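Local structure of PAN2-PAN3 deadenylation complex catalytic subunit pan2 (4CZW) at residues A[188-193]-A[243-248]; A[239-244]-A[254-259]; A[547-552]-A[568-573]; A[583-588]-A[609-614]. The protein catalyses the exonucleolytic shortening of mRNA poly(A) tails as the nuclease subunit of the PAN2-PAN3 complex, represented here by its pseudo-ubiquitin-hydrolase and exonuclease domains. One frame throughout, in Å; residues are numbered along the deposited sequence.

Interaction 1. Residues A[188-193]-A[243-248]. With ZN (zinc ion), chain C.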
# COMPACT_ATOMS: atom_id res chain seq x y z
N ILE A 188 -11.26 -34.68 -15.32
CA ILE A 188 -12.51 -35.36 -15.01
C ILE A 188 -12.60 -36.68 -15.77
O ILE A 188 -12.81 -36.70 -16.99
CB ILE A 188 -13.72 -34.49 -15.34
CG1 ILE A 188 -13.61 -33.13 -14.64
CG2 ILE A 188 -15.01 -35.19 -14.95
CD1 ILE A 188 -14.76 -32.19 -14.93
N LYS A 189 -12.46 -37.79 -15.05
CA LYS A 189 -12.47 -39.11 -15.66
C LYS A 189 -13.74 -39.89 -15.31
O LYS A 189 -14.08 -40.04 -14.14
CB LYS A 189 -11.24 -39.91 -15.24
CG LYS A 189 -11.24 -41.35 -15.73
CD LYS A 189 -10.06 -42.13 -15.17
CE LYS A 189 -8.74 -41.57 -15.66
NZ LYS A 189 -7.58 -42.37 -15.18
N CYS A 190 -14.43 -40.38 -16.33
CA CYS A 190 -15.56 -41.28 -16.13
C CYS A 190 -15.05 -42.60 -15.57
O CYS A 190 -14.13 -43.19 -16.13
CB CYS A 190 -16.32 -41.50 -17.44
SG CYS A 190 -17.65 -42.73 -17.34
N MSE A 191 -15.64 -43.05 -14.48
CA MSE A 191 -15.17 -44.27 -13.82
C MSE A 191 -15.72 -45.53 -14.47
O MSE A 191 -15.53 -46.64 -13.96
CB MSE A 191 -15.53 -44.25 -12.33
CG MSE A 191 -14.87 -43.12 -11.56
SE MSE A 191 -15.21 -43.22 -9.65
CE MSE A 191 -14.37 -44.94 -9.28
N HIS A 192 -16.41 -45.38 -15.60
CA HIS A 192 -16.95 -46.52 -16.32
C HIS A 192 -16.17 -46.80 -17.61
O HIS A 192 -15.60 -47.88 -17.77
CB HIS A 192 -18.43 -46.30 -16.65
CG HIS A 192 -19.12 -47.52 -17.19
ND1 HIS A 192 -19.38 -48.63 -16.42
CD2 HIS A 192 -19.59 -47.80 -18.43
CE1 HIS A 192 -19.99 -49.54 -17.16
NE2 HIS A 192 -20.12 -49.06 -18.38
N CYS A 193 -16.15 -45.82 -18.51
CA CYS A 193 -15.47 -45.99 -19.79
C CYS A 193 -14.09 -45.34 -19.80
O CYS A 193 -13.44 -45.26 -20.84
CB CYS A 193 -16.33 -45.41 -20.93
SG CYS A 193 -16.59 -43.62 -20.82
N GLY A 243 -22.05 -37.36 -12.61
CA GLY A 243 -22.19 -36.43 -13.72
C GLY A 243 -22.34 -37.16 -15.04
O GLY A 243 -22.03 -38.35 -15.13
N TYR A 244 -22.81 -36.45 -16.05
CA TYR A 244 -23.05 -37.05 -17.36
C TYR A 244 -21.74 -37.31 -18.10
O TYR A 244 -20.80 -36.53 -18.01
CB TYR A 244 -23.96 -36.15 -18.20
CG TYR A 244 -24.49 -36.82 -19.45
CD1 TYR A 244 -25.62 -37.61 -19.40
CD2 TYR A 244 -23.86 -36.65 -20.68
CE1 TYR A 244 -26.12 -38.22 -20.54
CE2 TYR A 244 -24.34 -37.26 -21.82
CZ TYR A 244 -25.47 -38.04 -21.74
OH TYR A 244 -25.97 -38.65 -22.87
N CYS A 245 -21.69 -38.43 -18.82
CA CYS A 245 -20.54 -38.74 -19.66
C CYS A 245 -20.96 -38.82 -21.12
O CYS A 245 -21.85 -39.59 -21.48
CB CYS A 245 -19.89 -40.05 -19.23
SG CYS A 245 -18.44 -40.49 -20.23
N THR A 246 -20.32 -38.01 -21.96
CA THR A 246 -20.69 -37.92 -23.37
C THR A 246 -20.38 -39.20 -24.14
O THR A 246 -21.02 -39.49 -25.15
CB THR A 246 -19.97 -36.74 -24.05
OG1 THR A 246 -18.56 -36.88 -23.90
CG2 THR A 246 -20.41 -35.42 -23.43
N LYS A 247 -19.40 -39.96 -23.66
CA LYS A 247 -18.99 -41.17 -24.37
C LYS A 247 -20.00 -42.30 -24.19
O LYS A 247 -20.57 -42.79 -25.17
CB LYS A 247 -17.61 -41.63 -23.89
CG LYS A 247 -17.01 -42.72 -24.77
CD LYS A 247 -15.62 -43.12 -24.30
CE LYS A 247 -15.03 -44.21 -25.19
NZ LYS A 247 -13.70 -44.68 -24.70
N CYS A 248 -20.24 -42.72 -22.95
CA CYS A 248 -21.17 -43.81 -22.69
C CYS A 248 -22.60 -43.30 -22.51
O CYS A 248 -23.49 -44.04 -22.08
CB CYS A 248 -20.74 -44.62 -21.47
SG CYS A 248 -20.29 -43.66 -20.01
ZN ZN C . -18.22 -42.67 -19.60
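C190 and C193 from one segment and C245 and C248 from the other give all four of their sulfurs to one zinc ion. The bonds are even: the zinc lies 2.3 Å from SG of C190 and 2.2 Å from SG of C193. From segment 243-248, SG of C245 and SG of C248 complete the shell. The two halves use similar torsions. In each the first cysteine turns SG anti to its backbone N (C190, chi1 174°), and the second tucks SG between backbone N and carbonyl carbon (C193, chi1 64°), which brings each pair onto the metal from a tight turn. Between the halves CB of C190 meets SG of C245 at 3.6 Å, alongside the metal.

The second shell is made of backbone N-H groups and flanking side chains. H192 N donates to SG of C190 over 3.4 Å, joined by a weaker bond from C193 N; K247 N gives a weak bond to SG of C245. Such donors probably offset part of the thiolate charge. The extended chain of K247 runs alongside C193, its CD 3.6 Å from SG of C193. The H192 ring meets SG of C248 only obliquely.

Further out, backbone bonds of K189 to D255, M191 to N253 and G243 to Q252 tie both segments to strand 250-262. Two CxxC turns following strands, sharing one structural zinc, form the Cys4 zinc ribbon known from the fingers of ubiquitin-specific proteases, here in a domain predicted to be catalytically inactive.

Interaction 2. Residues A[239-244]-A[254-259]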
# COMPACT_ATOMS: atom_id res chain seq x y z
N ALA A 239 -11.90 -35.71 -5.79
CA ALA A 239 -13.32 -35.83 -5.45
C ALA A 239 -14.05 -36.76 -6.41
O ALA A 239 -13.59 -37.00 -7.53
CB ALA A 239 -13.97 -34.45 -5.45
N VAL A 240 -15.19 -37.27 -5.97
CA VAL A 240 -16.04 -38.12 -6.79
C VAL A 240 -17.48 -37.62 -6.78
O VAL A 240 -18.11 -37.54 -5.73
CB VAL A 240 -16.01 -39.59 -6.32
CG1 VAL A 240 -16.99 -40.42 -7.13
CG2 VAL A 240 -14.61 -40.16 -6.42
N ASN A 241 -17.99 -37.26 -7.96
CA ASN A 241 -19.37 -36.79 -8.08
C ASN A 241 -20.06 -37.39 -9.30
O ASN A 241 -19.42 -37.67 -10.31
CB ASN A 241 -19.41 -35.27 -8.16
CG ASN A 241 -18.86 -34.61 -6.91
OD1 ASN A 241 -19.53 -34.56 -5.87
ND2 ASN A 241 -17.64 -34.09 -7.00
N LYS A 242 -21.37 -37.58 -9.19
CA LYS A 242 -22.16 -38.09 -10.31
C LYS A 242 -22.36 -37.01 -11.37
O LYS A 242 -22.77 -35.90 -11.06
CB LYS A 242 -23.51 -38.61 -9.82
CG LYS A 242 -23.42 -39.86 -8.96
CD LYS A 242 -24.80 -40.37 -8.58
CE LYS A 242 -24.71 -41.64 -7.75
NZ LYS A 242 -26.05 -42.15 -7.36
N GLY A 243 -22.05 -37.36 -12.61
CA GLY A 243 -22.19 -36.43 -13.72
C GLY A 243 -22.34 -37.16 -15.04
O GLY A 243 -22.03 -38.35 -15.13
N TYR A 244 -22.81 -36.45 -16.05
CA TYR A 244 -23.05 -37.05 -17.36
C TYR A 244 -21.74 -37.31 -18.10
O TYR A 244 -20.80 -36.53 -18.01
CB TYR A 244 -23.96 -36.15 -18.20
CG TYR A 244 -24.49 -36.82 -19.45
CD1 TYR A 244 -25.62 -37.61 -19.40
CD2 TYR A 244 -23.86 -36.65 -20.68
CE1 TYR A 244 -26.12 -38.22 -20.54
CE2 TYR A 244 -24.34 -37.26 -21.82
CZ TYR A 244 -25.47 -38.04 -21.74
OH TYR A 244 -25.97 -38.65 -22.87
N LEU A 254 -17.88 -39.67 -11.54
CA LEU A 254 -16.76 -39.01 -12.20
C LEU A 254 -15.61 -38.75 -11.24
O LEU A 254 -15.78 -38.13 -10.19
CB LEU A 254 -17.22 -37.70 -12.84
CG LEU A 254 -18.37 -37.79 -13.83
CD1 LEU A 254 -18.62 -36.44 -14.49
CD2 LEU A 254 -18.11 -38.86 -14.89
N ASP A 255 -14.43 -39.24 -11.60
CA ASP A 255 -13.22 -39.04 -10.80
C ASP A 255 -12.52 -37.75 -11.22
O ASP A 255 -11.90 -37.68 -12.28
CB ASP A 255 -12.28 -40.23 -10.94
CG ASP A 255 -10.97 -40.03 -10.20
OD1 ASP A 255 -10.97 -39.38 -9.13
OD2 ASP A 255 -9.93 -40.51 -10.70
N GLN A 256 -12.63 -36.73 -10.37
CA GLN A 256 -12.10 -35.41 -10.67
C GLN A 256 -10.90 -35.08 -9.79
O GLN A 256 -11.03 -34.98 -8.57
CB GLN A 256 -13.19 -34.36 -10.50
CG GLN A 256 -14.45 -34.64 -11.31
CD GLN A 256 -15.71 -34.16 -10.62
OE1 GLN A 256 -15.66 -33.55 -9.55
NE2 GLN A 256 -16.86 -34.45 -11.22
N ARG A 257 -9.74 -34.90 -10.41
CA ARG A 257 -8.53 -34.58 -9.67
C ARG A 257 -7.88 -33.31 -10.22
O ARG A 257 -7.77 -33.12 -11.43
CB ARG A 257 -7.54 -35.75 -9.73
CG ARG A 257 -8.18 -37.10 -9.46
CD ARG A 257 -7.14 -38.17 -9.20
NE ARG A 257 -7.73 -39.49 -9.09
CZ ARG A 257 -7.12 -40.55 -8.57
NH1 ARG A 257 -5.89 -40.44 -8.10
NH2 ARG A 257 -7.74 -41.72 -8.52
N LYS A 258 -7.45 -32.44 -9.31
CA LYS A 258 -6.80 -31.20 -9.71
C LYS A 258 -5.34 -31.44 -10.06
O LYS A 258 -4.49 -31.59 -9.18
CB LYS A 258 -6.90 -30.16 -8.59
CG LYS A 258 -6.41 -28.77 -8.98
CD LYS A 258 -6.72 -27.74 -7.91
CE LYS A 258 -6.35 -26.34 -8.37
NZ LYS A 258 -6.73 -25.31 -7.37
N ILE A 259 -5.05 -31.48 -11.36
CA ILE A 259 -3.69 -31.69 -11.84
C ILE A 259 -2.89 -30.40 -11.76
O ILE A 259 -3.19 -29.43 -12.46
CB ILE A 259 -3.68 -32.21 -13.29
CG1 ILE A 259 -4.64 -33.39 -13.45
CG2 ILE A 259 -2.27 -32.60 -13.70
CD1 ILE A 259 -4.31 -34.57 -12.56
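L254 N donates to N241 O over 2.8 Å, and N241 N returns a longer bond to L254 O, 3.3 Å. Two residues along, A239 and Q256 form the next hydrogen-bonded pair, with A239 N to Q256 O and Q256 N to A239 O both 3.0 Å. Between these two sits the non-hydrogen-bonded pair V240 and D255, where CA of V240 makes a CH···O contact to L254 O. This is an antiparallel beta hairpin of strands 238-245 and 250-262, at one edge of the four-stranded zinc-bearing sheet.

On the face carrying A239, N241, L254 and Q256, two amides meet: N241 ND2 donates to Q256 OE1 over 3.3 Å. The side chains cross at about a right angle while their amide planes differ by 28°, and the Q256 oxygen lies nearly in the amide plane of N241. Q256 reaches over because its chain bends at chi2 (147°). With an alanine in place of Q256, the N241 amide would probably lose this acceptor and be freer to turn. Beside them L254 lays CD1 against CA of G243 at 3.7 Å, a position that a side chain at G243 would probably contest. On the opposite face R257 NE donates to D255 OD2 over 2.9 Å, a salt bridge along one strand.

Interaction 3. Residues A[547-552]-A[568-573]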
# COMPACT_ATOMS: atom_id res chain seq x y z
N LEU A 547 8.24 23.25 -1.88
CA LEU A 547 8.24 24.46 -1.07
C LEU A 547 6.82 24.89 -0.74
O LEU A 547 5.95 24.92 -1.61
CB LEU A 547 8.98 25.59 -1.81
CG LEU A 547 9.45 26.82 -1.03
CD1 LEU A 547 10.66 27.44 -1.71
CD2 LEU A 547 8.34 27.85 -0.89
N GLY A 548 6.58 25.22 0.53
CA GLY A 548 5.26 25.65 0.96
C GLY A 548 5.22 26.06 2.42
O GLY A 548 6.26 26.15 3.08
N HIS A 549 4.02 26.32 2.92
CA HIS A 549 3.84 26.74 4.30
C HIS A 549 2.96 25.75 5.06
O HIS A 549 1.78 25.59 4.74
CB HIS A 549 3.22 28.14 4.36
CG HIS A 549 3.29 28.77 5.72
ND1 HIS A 549 4.38 29.48 6.16
CD2 HIS A 549 2.39 28.80 6.73
CE1 HIS A 549 4.16 29.92 7.38
NE2 HIS A 549 2.96 29.52 7.76
N GLY A 550 3.54 25.08 6.05
CA GLY A 550 2.83 24.07 6.82
C GLY A 550 2.40 22.90 5.95
O GLY A 550 1.24 22.50 5.96
N LEU A 551 3.35 22.36 5.19
CA LEU A 551 3.07 21.32 4.21
C LEU A 551 2.69 19.97 4.83
O LEU A 551 2.22 19.08 4.12
CB LEU A 551 4.27 21.13 3.29
CG LEU A 551 4.55 22.25 2.28
CD1 LEU A 551 5.76 21.92 1.43
CD2 LEU A 551 3.33 22.49 1.41
N SER A 552 2.89 19.82 6.13
CA SER A 552 2.60 18.56 6.81
C SER A 552 1.11 18.24 6.75
O SER A 552 0.71 17.08 6.69
CB SER A 552 3.07 18.60 8.26
OG SER A 552 2.29 19.50 9.03
N ILE A 568 10.89 22.15 1.74
CA ILE A 568 11.25 23.49 2.19
C ILE A 568 10.01 24.16 2.77
O ILE A 568 9.17 24.67 2.03
CB ILE A 568 11.83 24.35 1.06
CG1 ILE A 568 13.07 23.67 0.46
CG2 ILE A 568 12.18 25.74 1.56
CD1 ILE A 568 13.72 24.47 -0.64
N ASP A 569 9.89 24.15 4.09
CA ASP A 569 8.70 24.66 4.75
C ASP A 569 8.98 25.99 5.44
O ASP A 569 9.82 26.07 6.34
CB ASP A 569 8.17 23.64 5.77
CG ASP A 569 6.72 23.86 6.13
OD1 ASP A 569 6.31 25.03 6.31
OD2 ASP A 569 5.97 22.86 6.23
N THR A 570 8.27 27.03 5.02
CA THR A 570 8.46 28.37 5.56
C THR A 570 7.95 28.50 6.99
O THR A 570 8.40 29.37 7.74
CB THR A 570 7.77 29.43 4.68
OG1 THR A 570 6.38 29.11 4.55
CG2 THR A 570 8.40 29.48 3.30
N SER A 571 7.02 27.64 7.37
CA SER A 571 6.48 27.65 8.73
C SER A 571 7.53 27.13 9.71
O SER A 571 7.52 27.49 10.89
CB SER A 571 5.21 26.81 8.83
OG SER A 571 5.49 25.43 8.72
N ILE A 572 8.41 26.28 9.21
CA ILE A 572 9.49 25.71 10.01
C ILE A 572 10.70 26.65 10.02
O ILE A 572 11.36 26.82 11.04
CB ILE A 572 9.92 24.33 9.47
CG1 ILE A 572 8.74 23.36 9.51
CG2 ILE A 572 11.10 23.78 10.26
CD1 ILE A 572 9.07 21.98 8.96
N ILE A 573 10.96 27.26 8.87
CA ILE A 573 12.08 28.18 8.70
C ILE A 573 12.01 29.36 9.67
O ILE A 573 12.99 29.66 10.37
CB ILE A 573 12.15 28.72 7.26
CG1 ILE A 573 12.63 27.62 6.31
CG2 ILE A 573 13.07 29.92 7.18
CD1 ILE A 573 12.72 28.07 4.86
O HOH W 1 5.13 21.16 8.13
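G550 N and L551 N both point into the carboxylate of D569, and this is the closely gripped part of the contact. OD1 takes G550 N at 2.8 Å and OD2 takes L551 N at 2.9 Å, each on its syn side. OD1 also accepts S571 N, the capping bond of helix 570-573, and S571 OG from well above the carboxylate plane. Three donors on one buried oxygen would probably favour the ionised form. With an alanine in place of D569, the amides of G550 and L551 would probably lose their acceptors and helix 570-573 its N-cap.

The segments belong to a beta-alpha-beta unit of the RNase H-like exonuclease domain. Strands 545-548 and 567-569 run parallel, joined by G548 N to I568 O and T570 N to G548 O; helix 570-573 follows its strand at once, while H549 and G550 lie between strand 545-548 and helix 551-558. The CG of L547 packs on CG2 of I568 at 3.9 Å. H549 swings its ring toward 568-573, CG anti to the backbone N (chi1 -167°), bringing ND1 edge-on to OG1 of T570 in a 2.6 Å hydrogen bond whose donor could be either. CB of S571 covers one face, 3.7 Å from the ring centroid.

Beyond OD2 the contact loosens toward solvent: S552 is exposed, and its backbone N is linked to D569 only through a water, which lies 2.7 Å from OD2.

Interaction 4. Residues A[583-588]-A[609-614]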
# COMPACT_ATOMS: atom_id res chain seq x y z
N ILE A 583 4.55 30.66 12.84
CA ILE A 583 3.94 31.91 12.42
C ILE A 583 3.01 31.68 11.23
O ILE A 583 3.29 30.86 10.37
CB ILE A 583 5.01 32.97 12.05
CG1 ILE A 583 6.08 33.05 13.14
CG2 ILE A 583 4.37 34.33 11.83
CD1 ILE A 583 5.56 33.57 14.46
N SER A 584 1.90 32.42 11.20
CA SER A 584 0.94 32.33 10.11
C SER A 584 1.54 32.80 8.78
O SER A 584 2.47 33.60 8.76
CB SER A 584 -0.31 33.15 10.43
OG SER A 584 -1.16 33.25 9.30
N LEU A 585 1.00 32.28 7.68
CA LEU A 585 1.42 32.70 6.35
C LEU A 585 1.06 34.16 6.11
O LEU A 585 1.82 34.90 5.47
CB LEU A 585 0.78 31.81 5.28
CG LEU A 585 1.05 32.19 3.82
CD1 LEU A 585 2.48 31.85 3.43
CD2 LEU A 585 0.06 31.51 2.88
N ALA A 586 -0.09 34.57 6.63
CA ALA A 586 -0.58 35.93 6.45
C ALA A 586 0.29 36.94 7.19
O ALA A 586 0.57 38.02 6.67
CB ALA A 586 -2.02 36.03 6.92
N PHE A 587 0.72 36.58 8.39
CA PHE A 587 1.55 37.47 9.20
C PHE A 587 2.93 37.64 8.59
O PHE A 587 3.48 38.74 8.55
CB PHE A 587 1.66 36.96 10.63
CG PHE A 587 2.35 37.91 11.57
CD1 PHE A 587 1.63 38.91 12.21
CD2 PHE A 587 3.71 37.82 11.79
CE1 PHE A 587 2.26 39.79 13.07
CE2 PHE A 587 4.35 38.70 12.65
CZ PHE A 587 3.62 39.68 13.29
N LEU A 588 3.51 36.53 8.12
CA LEU A 588 4.82 36.56 7.48
C LEU A 588 4.78 37.39 6.20
O LEU A 588 5.73 38.11 5.89
CB LEU A 588 5.30 35.14 7.17
CG LEU A 588 5.71 34.28 8.37
CD1 LEU A 588 6.11 32.89 7.92
CD2 LEU A 588 6.85 34.94 9.14
N GLN A 609 2.80 31.13 -4.28
CA GLN A 609 3.68 32.22 -4.67
C GLN A 609 4.14 33.02 -3.46
O GLN A 609 5.28 33.49 -3.41
CB GLN A 609 2.98 33.14 -5.67
CG GLN A 609 2.72 32.52 -7.03
CD GLN A 609 1.79 33.35 -7.88
OE1 GLN A 609 0.92 34.05 -7.37
NE2 GLN A 609 1.96 33.27 -9.20
N THR A 610 3.25 33.17 -2.48
CA THR A 610 3.56 33.89 -1.25
C THR A 610 4.68 33.20 -0.48
O THR A 610 5.64 33.84 -0.04
CB THR A 610 2.32 34.02 -0.35
OG1 THR A 610 1.30 34.75 -1.03
CG2 THR A 610 2.68 34.74 0.95
N ALA A 611 4.55 31.89 -0.32
CA ALA A 611 5.55 31.09 0.39
C ALA A 611 6.89 31.15 -0.33
O ALA A 611 7.95 31.18 0.30
CB ALA A 611 5.08 29.65 0.52
N LEU A 612 6.85 31.15 -1.66
CA LEU A 612 8.06 31.24 -2.47
C LEU A 612 8.74 32.59 -2.26
O LEU A 612 9.97 32.67 -2.15
CB LEU A 612 7.74 31.03 -3.95
CG LEU A 612 8.93 31.08 -4.90
CD1 LEU A 612 9.95 30.01 -4.54
CD2 LEU A 612 8.48 30.92 -6.35
N LYS A 613 7.94 33.65 -2.21
CA LYS A 613 8.46 34.99 -1.94
C LYS A 613 9.09 35.06 -0.56
O LYS A 613 10.14 35.68 -0.38
CB LYS A 613 7.34 36.04 -2.06
CG LYS A 613 6.86 36.30 -3.47
CD LYS A 613 5.75 37.34 -3.48
CE LYS A 613 5.35 37.72 -4.89
NZ LYS A 613 4.28 38.75 -4.91
N LEU A 614 8.45 34.42 0.41
CA LEU A 614 8.94 34.40 1.78
C LEU A 614 10.28 33.68 1.88
O LEU A 614 11.15 34.08 2.65
CB LEU A 614 7.92 33.74 2.71
CG LEU A 614 6.66 34.55 3.02
CD1 LEU A 614 5.67 33.72 3.81
CD2 LEU A 614 7.02 35.82 3.78
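A largely apolar helix-against-helix contact joins the first turn of helix 585-592 to the middle of helix 604-623 within the exonuclease domain. It is small and mostly buried, and no hydrogen bond crosses it. L585 and L588, one turn apart, face T610, A611 and L614.

L585 does most of its touching with a single methyl. With CG anti to the backbone N (chi1 176°), its side chain swings across to the other helix, and CD1 fits among T610, A611 and L614. It lies 3.7 Å from CD1 of L614 and 3.8 Å from CG2 of T610, the side chains crossing at a slant in both pairs; CB of A611 is more distant, at 4.5 Å from CD1 of L585. L614 spreads its two methyls over L588: its CD1 meets CB of L588 at 3.7 Å, while CD2 lies against the backbone carbonyl, 3.4 Å from L588 O.

T610 divides its two branches. Its methyl, anti to the backbone N, is the part turned to L585, and its hydroxyl OG1 bonds back to E606 O a turn earlier in its own helix. Around the contact, H549 touches both L585 and L588, L634 of helix 627-634 touches L588, and A589 and L592 extend the same helix face onto T610 and L614.

L585 also lies about 4 Å from the side chain of D607, a probable ligand of the catalytic metals. With methyl and methylene groups doing nearly all the touching, apart from one carbonyl, the pairing rests on shape and burial, and no hydrogen bond joins the two segments.

How the interactions relate
The four contacts form two pairs on opposite sides of the chain's centre. Interactions 1 and 2 lie 9 Å apart, centre to centre, share G243 and Y244, and belong to one sheet; L254 of interaction 2 packs on C190, its side chain about 6 Å from the zinc. Interactions 3 and 4, also 9 Å apart between centres, meet in the nuclease domain: H549 NE2 reaches I583 O at 2.9 Å in a weak hydrogen bond, and T570 packs on A611. Both flank the probable catalytic metal site, the side chain of L551 lying about 4 Å from that of D554. The centres of interactions 1 and 3 are 74 Å apart, which places this zinc site far from the probable catalytic site.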